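Local coordinates for protein pectate lyase (Paenibacillus sp. 0602, PDB 5GT5) that probably cleaves polygalacturonate and partly methylated pectins within the chain by an eliminative reaction, most likely with calcium as cofactor, at residues M277-G282 against G325-E330; V348-T353 against A394-F399. The protein carries 1 engineered substitution. All coordinates share one frame; numbering follows the deposited sequence.

Contact 1 (M277-G282 against G325-E330)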
loop_
_atom_site.group_PDB
_atom_site.type_symbol
_atom_site.label_atom_id
_atom_site.label_comp_id
_atom_site.label_asym_id
_atom_site.label_seq_id
_atom_site.Cartn_x
_atom_site.Cartn_y
_atom_site.Cartn_z
ATOM N N MET A 277 -19.988 -11.896 -8.741
ATOM C CA MET A 277 -20.302 -10.843 -7.755
ATOM C C MET A 277 -19.765 -11.149 -6.355
ATOM O O MET A 277 -20.538 -11.325 -5.413
ATOM C CB MET A 277 -21.815 -10.632 -7.696
ATOM C CG MET A 277 -22.369 -9.980 -8.984
ATOM S SD MET A 277 -24.170 -10.049 -9.093
ATOM C CE MET A 277 -24.374 -11.764 -9.537
ATOM N N PRO A 278 -18.427 -11.235 -6.204
ATOM C CA PRO A 278 -17.352 -11.214 -7.199
ATOM C C PRO A 278 -16.974 -12.628 -7.607
ATOM O O PRO A 278 -17.512 -13.601 -7.061
ATOM C CB PRO A 278 -16.209 -10.575 -6.430
ATOM C CG PRO A 278 -16.377 -11.211 -5.032
ATOM C CD PRO A 278 -17.875 -11.379 -4.837
ATOM N N ARG A 279 -16.063 -12.757 -8.575
ATOM C CA ARG A 279 -15.348 -14.025 -8.752
ATOM C C ARG A 279 -13.917 -13.827 -8.268
ATOM O O ARG A 279 -13.154 -13.044 -8.845
ATOM C CB ARG A 279 -15.318 -14.458 -10.216
ATOM C CG ARG A 279 -14.745 -15.879 -10.391
ATOM C CD ARG A 279 -14.046 -16.016 -11.745
ATOM N NE ARG A 279 -13.825 -17.425 -12.043
ATOM C CZ ARG A 279 -12.869 -18.164 -11.495
ATOM N NH1 ARG A 279 -11.992 -17.644 -10.628
ATOM N NH2 ARG A 279 -12.807 -19.451 -11.843
ATOM N N LEU A 280 -13.550 -14.548 -7.216
ATOM C CA LEU A 280 -12.228 -14.401 -6.605
ATOM C C LEU A 280 -11.342 -15.619 -6.807
ATOM O O LEU A 280 -11.809 -16.748 -6.701
ATOM C CB LEU A 280 -12.405 -14.208 -5.102
ATOM C CG LEU A 280 -11.098 -14.070 -4.302
ATOM C CD1 LEU A 280 -10.324 -12.787 -4.666
ATOM C CD2 LEU A 280 -11.463 -14.049 -2.815
ATOM N N ARG A 281 -10.049 -15.386 -7.052
ATOM C CA ARG A 281 -9.002 -16.407 -6.911
ATOM C C ARG A 281 -8.068 -15.990 -5.784
ATOM O O ARG A 281 -7.612 -14.843 -5.740
ATOM C CB ARG A 281 -8.146 -16.495 -8.178
ATOM C CG ARG A 281 -8.814 -17.122 -9.355
ATOM C CD ARG A 281 -7.836 -17.196 -10.534
ATOM N NE ARG A 281 -8.343 -18.105 -11.539
ATOM C CZ ARG A 281 -9.049 -17.773 -12.609
ATOM N NH1 ARG A 281 -9.355 -16.503 -12.878
ATOM N NH2 ARG A 281 -9.460 -18.725 -13.436
ATOM N N GLY A 282 -7.764 -16.919 -4.865
ATOM C CA GLY A 282 -6.613 -16.762 -3.966
ATOM C C GLY A 282 -6.645 -15.783 -2.805
ATOM O O GLY A 282 -6.110 -16.064 -1.739
ATOM N N GLY A 325 -23.902 -16.005 -8.331
ATOM C CA GLY A 325 -23.749 -14.886 -7.413
ATOM C C GLY A 325 -22.288 -14.643 -7.067
ATOM O O GLY A 325 -21.518 -14.129 -7.896
ATOM N N ALA A 326 -21.895 -15.005 -5.849
ATOM C CA ALA A 326 -20.510 -14.868 -5.382
ATOM C C ALA A 326 -19.776 -16.189 -5.586
ATOM O O ALA A 326 -20.351 -17.284 -5.384
ATOM C CB ALA A 326 -20.508 -14.485 -3.880
ATOM N N ILE A 327 -18.516 -16.108 -6.008
ATOM C CA ILE A 327 -17.732 -17.294 -6.356
ATOM C C ILE A 327 -16.343 -17.162 -5.739
ATOM O O ILE A 327 -15.624 -16.196 -6.020
ATOM C CB ILE A 327 -17.578 -17.420 -7.892
ATOM C CG1 ILE A 327 -18.947 -17.430 -8.575
ATOM C CG2 ILE A 327 -16.876 -18.745 -8.228
ATOM C CD1 ILE A 327 -19.308 -16.136 -9.266
ATOM N N SER A 328 -15.958 -18.126 -4.907
ATOM C CA SER A 328 -14.621 -18.175 -4.335
ATOM C C SER A 328 -13.901 -19.389 -4.895
ATOM O O SER A 328 -14.442 -20.501 -4.848
ATOM C CB SER A 328 -14.692 -18.331 -2.815
ATOM O OG SER A 328 -13.370 -18.226 -2.278
ATOM N N THR A 329 -12.692 -19.167 -5.427
ATOM C CA THR A 329 -11.923 -20.261 -6.025
ATOM C C THR A 329 -10.484 -20.225 -5.553
ATOM O O THR A 329 -9.981 -19.200 -5.075
ATOM C CB THR A 329 -11.929 -20.231 -7.585
ATOM O OG1 THR A 329 -11.117 -19.133 -8.060
ATOM C CG2 THR A 329 -13.350 -20.130 -8.167
ATOM N N GLU A 330 -9.817 -21.368 -5.735
ATOM C CA GLU A 330 -8.365 -21.431 -5.608
ATOM C C GLU A 330 -7.885 -20.884 -4.272
ATOM O O GLU A 330 -6.993 -20.040 -4.191
ATOM C CB GLU A 330 -7.649 -20.728 -6.790
ATOM C CG GLU A 330 -8.061 -21.314 -8.150
ATOM C CD GLU A 330 -7.489 -20.593 -9.354
ATOM O OE1 GLU A 330 -6.534 -19.821 -9.191
ATOM O OE2 GLU A 330 -8.035 -20.779 -10.465
HETATM O O HOH W 1 -10.643 -21.411 -10.906
#
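Thr329 touches two arginines of the neighbouring strand through its hydroxyl, meeting Arg279 NH1 and Arg281 CG. Arg279 crosses it at about a right angle, with one guanidinium face over the methyl CG2, while Arg279 NH1 makes a weak hydrogen bond of 3.1 Å to Thr329 OG1. The same hydroxyl donates to Leu280 O, at 2.8 Å. With chi1 of 72°, OG1 lies between the backbone N and the carbonyl carbon, which turns it back toward the partner strand; Thr329 N reaches Leu280 O from the opposite face of that carbonyl. Arg281, extended from CG to NE, runs alongside Glu330, and Arg281 NE forms a 2.9 Å salt bridge with Glu330 OE2. OE2 lies near the guanidinium plane, whereas Arg281 NE meets it from above the carboxylate plane; the two planes are 57° apart.

Strands 279-281 and 325-329 are parallel neighbours in one sheet of the right-handed parallel beta-helix of polysaccharide lyase family 1. Leu280 N to Ile327 O (2.9 Å) and Ile327 N to Pro278 O (2.9 Å), Pro278 following a cis peptide bond, join the backbones. Arg279 NH1 lies 3.5 Å above the centre of the Arg281 guanidinium. A water bridges Arg279 NH2 and Glu330 OE2, which also binds Ser253, while OE1 takes the Asp254 N-H; this anionic carboxylate probably eases the approach of the two cations. An alanine in place of Arg281 would probably leave Glu330 without its salt-bridge mate and open a gap beside Arg279, whose side chain lies close to Arg276, the likely catalytic arginine.

Contact 2 (V348-T353 against A394-F399)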
loop_
_atom_site.group_PDB
_atom_site.type_symbol
_atom_site.label_atom_id
_atom_site.label_comp_id
_atom_site.label_asym_id
_atom_site.label_seq_id
_atom_site.Cartn_x
_atom_site.Cartn_y
_atom_site.Cartn_z
ATOM N N VAL A 348 -23.922 -19.050 -4.410
ATOM C CA VAL A 348 -22.725 -19.276 -3.614
ATOM C C VAL A 348 -21.965 -20.434 -4.244
ATOM O O VAL A 348 -22.379 -21.595 -4.130
ATOM C CB VAL A 348 -23.089 -19.624 -2.129
ATOM C CG1 VAL A 348 -21.804 -19.736 -1.285
ATOM C CG2 VAL A 348 -24.002 -18.567 -1.508
ATOM N N ARG A 349 -20.845 -20.146 -4.897
ATOM C CA ARG A 349 -20.074 -21.190 -5.583
ATOM C C ARG A 349 -18.653 -21.210 -5.081
ATOM O O ARG A 349 -18.077 -20.168 -4.732
ATOM C CB ARG A 349 -20.093 -20.982 -7.104
ATOM C CG ARG A 349 -21.466 -21.161 -7.710
ATOM C CD ARG A 349 -21.428 -20.989 -9.215
ATOM N NE ARG A 349 -20.880 -22.171 -9.837
ATOM C CZ ARG A 349 -21.599 -23.254 -10.141
ATOM N NH1 ARG A 349 -22.909 -23.280 -9.918
ATOM N NH2 ARG A 349 -21.009 -24.308 -10.685
ATOM N N ASN A 350 -18.080 -22.407 -5.070
ATOM C CA ASN A 350 -16.762 -22.623 -4.490
ATOM C C ASN A 350 -15.738 -23.296 -5.401
ATOM O O ASN A 350 -14.639 -23.561 -4.958
ATOM C CB ASN A 350 -16.871 -23.358 -3.131
ATOM C CG ASN A 350 -17.276 -24.827 -3.275
ATOM O OD1 ASN A 350 -17.620 -25.296 -4.366
ATOM N ND2 ASN A 350 -17.236 -25.551 -2.168
ATOM N N ASN A 351 -16.087 -23.579 -6.653
ATOM C CA ASN A 351 -15.137 -24.238 -7.545
ATOM C C ASN A 351 -15.705 -24.253 -8.943
ATOM O O ASN A 351 -16.748 -24.855 -9.177
ATOM C CB ASN A 351 -14.872 -25.688 -7.066
ATOM C CG ASN A 351 -13.760 -26.369 -7.853
ATOM O OD1 ASN A 351 -13.699 -26.246 -9.079
ATOM N ND2 ASN A 351 -12.875 -27.062 -7.161
ATOM N N GLN A 352 -15.028 -23.564 -9.857
ATOM C CA GLN A 352 -15.463 -23.451 -11.236
ATOM C C GLN A 352 -14.666 -24.321 -12.204
ATOM O O GLN A 352 -15.149 -24.629 -13.280
ATOM C CB GLN A 352 -15.260 -22.016 -11.713
ATOM C CG GLN A 352 -16.044 -20.975 -10.932
ATOM C CD GLN A 352 -17.515 -21.158 -11.091
ATOM O OE1 GLN A 352 -18.131 -21.888 -10.317
ATOM N NE2 GLN A 352 -18.110 -20.491 -12.094
ATOM N N THR A 353 -13.465 -24.728 -11.825
ATOM C CA THR A 353 -12.548 -25.312 -12.803
ATOM C C THR A 353 -12.576 -26.847 -12.777
ATOM O O THR A 353 -12.525 -27.484 -13.821
ATOM C CB THR A 353 -11.110 -24.770 -12.596
ATOM O OG1 THR A 353 -11.103 -23.348 -12.805
ATOM C CG2 THR A 353 -10.129 -25.408 -13.585
ATOM N N ALA A 394 -18.255 -28.155 -4.991
ATOM C CA ALA A 394 -17.152 -28.973 -4.486
ATOM C C ALA A 394 -17.264 -29.190 -2.991
ATOM O O ALA A 394 -17.966 -28.443 -2.279
ATOM C CB ALA A 394 -15.804 -28.316 -4.829
ATOM N N ALA A 395 -16.566 -30.220 -2.516
ATOM C CA ALA A 395 -16.430 -30.468 -1.089
ATOM C C ALA A 395 -16.059 -29.160 -0.421
ATOM O O ALA A 395 -15.169 -28.420 -0.886
ATOM C CB ALA A 395 -15.361 -31.507 -0.849
ATOM N N ILE A 396 -16.749 -28.846 0.677
ATOM C CA ILE A 396 -16.655 -27.507 1.264
ATOM C C ILE A 396 -15.399 -27.361 2.108
ATOM O O ILE A 396 -15.103 -28.209 2.946
ATOM C CB ILE A 396 -17.938 -27.184 2.076
ATOM C CG1 ILE A 396 -19.133 -27.160 1.135
ATOM C CG2 ILE A 396 -17.810 -25.877 2.870
ATOM C CD1 ILE A 396 -20.511 -27.203 1.816
ATOM N N LYS A 397 -14.646 -26.297 1.886
ATOM C CA LYS A 397 -13.540 -25.942 2.745
ATOM C C LYS A 397 -14.020 -25.030 3.859
ATOM O O LYS A 397 -14.634 -24.014 3.590
ATOM C CB LYS A 397 -12.467 -25.171 1.959
ATOM C CG LYS A 397 -11.664 -26.022 0.965
ATOM C CD LYS A 397 -10.597 -25.179 0.275
ATOM C CE LYS A 397 -9.597 -25.993 -0.528
ATOM N NZ LYS A 397 -8.657 -25.058 -1.234
ATOM N N PRO A 398 -13.733 -25.366 5.118
ATOM C CA PRO A 398 -14.172 -24.507 6.216
ATOM C C PRO A 398 -13.695 -23.058 6.017
ATOM O O PRO A 398 -12.550 -22.819 5.629
ATOM C CB PRO A 398 -13.500 -25.144 7.448
ATOM C CG PRO A 398 -13.360 -26.602 7.074
ATOM C CD PRO A 398 -13.042 -26.582 5.594
ATOM N N PHE A 399 -14.572 -22.100 6.274
ATOM C CA PHE A 399 -14.221 -20.719 6.024
ATOM C C PHE A 399 -13.178 -20.175 6.987
ATOM O O PHE A 399 -13.237 -20.403 8.199
ATOM C CB PHE A 399 -15.454 -19.807 6.028
ATOM C CG PHE A 399 -15.107 -18.383 5.711
ATOM C CD1 PHE A 399 -14.989 -17.976 4.387
ATOM C CD2 PHE A 399 -14.843 -17.484 6.723
ATOM C CE1 PHE A 399 -14.612 -16.711 4.080
ATOM C CE2 PHE A 399 -14.480 -16.195 6.431
ATOM C CZ PHE A 399 -14.358 -15.793 5.094
HETATM O O HOH W 2 -15.756 -24.185 0.046
#
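The carboxamide of Asn350 meets Ala394 with its edge, both of its polar atoms engaging the backbone of that one residue. Asn350 OD1 accepts from Ala394 N at 3.0 Å, the donor lying in the carbonyl plane on a lone pair. Asn350 ND2 returns a bond of the same length, 3.0 Å, to Ala394 O, almost perfectly straight at 179° and in the amide plane, although it stands above the plane of the alanine carbonyl. CG of Asn350 sits between the backbone N and the carbonyl carbon (chi1 71°), a setting that swings the amide across to the loop. The ND2 group has a second partner in a water, which also accepts from Lys397 N.

Residues 394-399 belong to the long loop between strand 378-380 and helix 419-423, laid here against the residues that follow strand 346-349, the outermost strand within this chain of a parallel sheet of the beta-helix. Backbone hydrogen bonds between Val392 and both Val348 and Asn350 continue this attachment. Beside the amide, Ala394 CB packs on Asn351 CB at 3.6 Å and lies equally near Asn350 OD1. Asn351 turns its polar end elsewhere, ND2 to Thr361 OG1 and OD1 to Asp354 N. Within 348-353, Arg349 NE donates to Gln352 OE1 (2.8 Å), which lies at the guanidinium edge and in its plane. Ile396 brushes Asn350 ND2 with CG1, at 4.1 Å.

Contact 1 is the larger and more deeply placed, a strand-to-strand pairing within a parallel sheet of the beta-helix; contact 2, farther from the centre of the chain, fixes a loop at the border of that sheet and mixes buried with exposed residues. Strands 324-329 and 346-349 are adjacent, so the two meet directly: Ala326 O lies 2.9 Å from Arg349 N in a probable hydrogen bond, and Gln352 packs on Arg279 and Ile327. Repeated backbone bonds and a charged cluster near the probable active site mark contact 1. Contact 2 has no salt bridge, takes both of its direct hydrogen bonds from one asparagine amide, and lies away from the annotated catalytic and calcium positions.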